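Local coordinates for cystalysin (Treponema denticola, PDB 1C7N), which belongs to the aminotransferase class I and II family and holds pyridoxal-5'-phosphate in a pocket, at residues A[324-329]-A[371-376]. Numbering follows the deposited sequence.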
ATOM      1  N   GLY A 324     -17.998 -21.847  -4.982  1.00 13.66           N
ATOM      2  CA  GLY A 324     -17.180 -20.697  -5.336  1.00 14.35           C
ATOM      3  C   GLY A 324     -15.796 -20.751  -4.719  1.00 13.51           C
ATOM      4  O   GLY A 324     -15.534 -21.588  -3.857  1.00 14.14           O
ATOM      5  N   THR A 325     -14.932 -19.826  -5.137  1.00 14.21           N
ATOM      6  CA  THR A 325     -13.532 -19.745  -4.709  1.00 12.87           C
ATOM      7  C   THR A 325     -12.831 -20.949  -5.342  1.00 13.04           C
ATOM      8  O   THR A 325     -13.493 -21.834  -5.892  1.00 13.75           O
ATOM      9  CB  THR A 325     -13.331 -19.866  -3.159  1.00 13.33           C
ATOM     10  OG1 THR A 325     -13.422 -21.245  -2.775  1.00 12.30           O
ATOM     11  CG2 THR A 325     -14.358 -19.036  -2.388  1.00 11.29           C
ATOM     12  N   TYR A 326     -11.500 -20.979  -5.282  1.00 11.75           N
ATOM     13  CA  TYR A 326     -10.753 -22.123  -5.797  1.00 10.92           C
ATOM     14  C   TYR A 326     -10.148 -22.887  -4.617  1.00  9.83           C
ATOM     15  O   TYR A 326      -9.168 -23.613  -4.767  1.00  9.35           O
ATOM     16  CB  TYR A 326      -9.650 -21.701  -6.781  1.00 10.26           C
ATOM     17  CG  TYR A 326      -8.649 -20.657  -6.304  1.00  9.48           C
ATOM     18  CD1 TYR A 326      -8.630 -19.386  -6.878  1.00 10.07           C
ATOM     19  CD2 TYR A 326      -7.692 -20.952  -5.329  1.00  7.84           C
ATOM     20  CE1 TYR A 326      -7.686 -18.433  -6.503  1.00  8.64           C
ATOM     21  CE2 TYR A 326      -6.738 -20.000  -4.938  1.00  8.04           C
ATOM     22  CZ  TYR A 326      -6.746 -18.739  -5.535  1.00  9.56           C
ATOM     23  OH  TYR A 326      -5.834 -17.781  -5.160  1.00  8.35           O
ATOM     24  N   LEU A 327     -10.771 -22.728  -3.450  1.00  9.77           N
ATOM     25  CA  LEU A 327     -10.326 -23.368  -2.211  1.00  9.70           C
ATOM     26  C   LEU A 327     -11.326 -24.449  -1.768  1.00 10.06           C
ATOM     27  O   LEU A 327     -12.441 -24.143  -1.349  1.00 11.23           O
ATOM     28  CB  LEU A 327     -10.174 -22.294  -1.130  1.00  9.38           C
ATOM     29  CG  LEU A 327      -9.281 -21.109  -1.539  1.00 10.42           C
ATOM     30  CD1 LEU A 327      -9.437 -19.951  -0.563  1.00 11.34           C
ATOM     31  CD2 LEU A 327      -7.832 -21.569  -1.580  1.00 11.36           C
ATOM     32  N   GLN A 328     -10.914 -25.711  -1.857  1.00 10.31           N
ATOM     33  CA  GLN A 328     -11.781 -26.839  -1.514  1.00 11.04           C
ATOM     34  C   GLN A 328     -11.629 -27.294  -0.062  1.00 10.68           C
ATOM     35  O   GLN A 328     -10.526 -27.329   0.477  1.00 11.95           O
ATOM     36  CB  GLN A 328     -11.502 -27.993  -2.491  1.00 10.75           C
ATOM     37  CG  GLN A 328     -12.447 -29.185  -2.403  1.00 11.17           C
ATOM     38  CD  GLN A 328     -12.305 -30.101  -3.614  1.00 12.15           C
ATOM     39  OE1 GLN A 328     -11.265 -30.115  -4.266  1.00 11.46           O
ATOM     40  NE2 GLN A 328     -13.350 -30.878  -3.908  1.00 13.17           N
ATOM     41  N   TRP A 329     -12.751 -27.645   0.555  1.00 10.98           N
ATOM     42  CA  TRP A 329     -12.802 -28.046   1.963  1.00 11.92           C
ATOM     43  C   TRP A 329     -12.865 -29.566   2.075  1.00 11.97           C
ATOM     44  O   TRP A 329     -13.889 -30.169   1.766  1.00 12.33           O
ATOM     45  CB  TRP A 329     -14.047 -27.409   2.596  1.00 12.22           C
ATOM     46  CG  TRP A 329     -14.069 -27.261   4.105  1.00 14.48           C
ATOM     47  CD1 TRP A 329     -15.096 -27.613   4.935  1.00 13.94           C
ATOM     48  CD2 TRP A 329     -13.095 -26.599   4.935  1.00 14.87           C
ATOM     49  NE1 TRP A 329     -14.833 -27.204   6.221  1.00 14.58           N
ATOM     50  CE2 TRP A 329     -13.616 -26.582   6.252  1.00 15.51           C
ATOM     51  CE3 TRP A 329     -11.844 -26.016   4.695  1.00 14.99           C
ATOM     52  CZ2 TRP A 329     -12.924 -26.001   7.324  1.00 14.69           C
ATOM     53  CZ3 TRP A 329     -11.159 -25.441   5.760  1.00 15.53           C
ATOM     54  CH2 TRP A 329     -11.703 -25.437   7.060  1.00 16.60           C
ATOM     55  N   ASN A 371      -5.666 -25.581  -2.043  1.00  9.59           N
ATOM     56  CA  ASN A 371      -5.670 -24.543  -3.076  1.00  9.03           C
ATOM     57  C   ASN A 371      -5.690 -25.234  -4.449  1.00  9.03           C
ATOM     58  O   ASN A 371      -4.686 -25.804  -4.881  1.00  8.48           O
ATOM     59  CB  ASN A 371      -4.411 -23.675  -2.945  1.00  9.66           C
ATOM     60  CG  ASN A 371      -4.359 -22.567  -3.968  1.00 10.69           C
ATOM     61  OD1 ASN A 371      -4.906 -22.698  -5.062  1.00 11.40           O
ATOM     62  ND2 ASN A 371      -3.690 -21.469  -3.625  1.00 10.58           N
ATOM     63  N   LEU A 372      -6.837 -25.183  -5.125  1.00  9.48           N
ATOM     64  CA  LEU A 372      -7.006 -25.822  -6.432  1.00  9.31           C
ATOM     65  C   LEU A 372      -6.401 -25.061  -7.607  1.00  9.85           C
ATOM     66  O   LEU A 372      -6.390 -25.571  -8.728  1.00 10.75           O
ATOM     67  CB  LEU A 372      -8.494 -26.048  -6.720  1.00  8.52           C
ATOM     68  CG  LEU A 372      -9.273 -26.923  -5.727  1.00  8.74           C
ATOM     69  CD1 LEU A 372     -10.714 -27.016  -6.190  1.00  9.75           C
ATOM     70  CD2 LEU A 372      -8.649 -28.307  -5.629  1.00  8.69           C
ATOM     71  N   ALA A 373      -5.905 -23.852  -7.363  1.00  9.93           N
ATOM     72  CA  ALA A 373      -5.328 -23.045  -8.438  1.00 11.06           C
ATOM     73  C   ALA A 373      -3.913 -23.467  -8.825  1.00 11.37           C
ATOM     74  O   ALA A 373      -2.946 -22.737  -8.596  1.00 12.02           O
ATOM     75  CB  ALA A 373      -5.343 -21.577  -8.049  1.00  9.95           C
ATOM     76  N   ALA A 374      -3.805 -24.644  -9.428  1.00 12.04           N
ATOM     77  CA  ALA A 374      -2.530 -25.186  -9.872  1.00 12.30           C
ATOM     78  C   ALA A 374      -2.811 -26.118 -11.044  1.00 12.17           C
ATOM     79  O   ALA A 374      -3.967 -26.468 -11.300  1.00 13.56           O
ATOM     80  CB  ALA A 374      -1.866 -25.957  -8.732  1.00 10.37           C
ATOM     81  N   PRO A 375      -1.766 -26.513 -11.791  1.00 12.40           N
ATOM     82  CA  PRO A 375      -2.004 -27.416 -12.920  1.00 11.89           C
ATOM     83  C   PRO A 375      -2.556 -28.742 -12.405  1.00 11.95           C
ATOM     84  O   PRO A 375      -2.169 -29.207 -11.328  1.00 10.42           O
ATOM     85  CB  PRO A 375      -0.617 -27.571 -13.536  1.00 12.30           C
ATOM     86  CG  PRO A 375       0.022 -26.236 -13.253  1.00 13.05           C
ATOM     87  CD  PRO A 375      -0.380 -26.006 -11.807  1.00 13.12           C
ATOM     88  N   SER A 376      -3.463 -29.341 -13.170  1.00 11.94           N
ATOM     89  CA  SER A 376      -4.062 -30.611 -12.783  1.00 11.98           C
ATOM     90  C   SER A 376      -2.980 -31.654 -12.470  1.00 13.57           C
ATOM     91  O   SER A 376      -3.083 -32.402 -11.492  1.00 13.22           O
ATOM     92  CB  SER A 376      -4.984 -31.101 -13.906  1.00 10.37           C
ATOM     93  OG  SER A 376      -6.042 -30.179 -14.124  1.00  9.40           O
TER
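Leu327 and Asn371 form an antiparallel, non-hydrogen-bonded pair where strand 327-331 begins and strand 367-371 ends, at one end of a small antiparallel sheet that packs here on helix 289-313 through Gln328 and Leu372. Leu327 reaches with CD2 to CA of Asn371 (4.0 Å), and its side chain lies about 5 Å from the bound pyridoxal-5'-phosphate. One residue beyond the pair, Leu372 N donates to Tyr326 O (2.8 Å), almost in line with the carbonyl bond. The CB of Tyr326 points toward segment 371-376, and with CG between the backbone N and the carbonyl carbon (chi1 54°) the ring lies beside Asn371 and Ala373. Ala373 CB sits over the centre of one face, 3.7 Å from the centroid of the Tyr326 ring, in a CH-pi contact. Asn371 approaches the same ring obliquely, its amide plane turned 23° from it and OD1 3.3 Å from Tyr326 CE2. Asn371 OD1 accepts from Ala373 N (2.8 Å), closing an Asx turn, while ND2 donates to the backbone oxygens of Val38 and Asp40. Leu372 CD1 meets Gln328 CB at 3.9 Å, and both residues touch Val306. Gln328 NE2 donates to Pro320 O and Gln303 O, whereas Gln328 OE1 is buried beside Leu372 CD2 (3.5 Å) without a polar partner. Thus a single backbone hydrogen bond joins the segments, and the Asn371 amide, bonded at both ends, is consistent with a fixed turn keeping the Ala373 methyl over the Tyr326 ring.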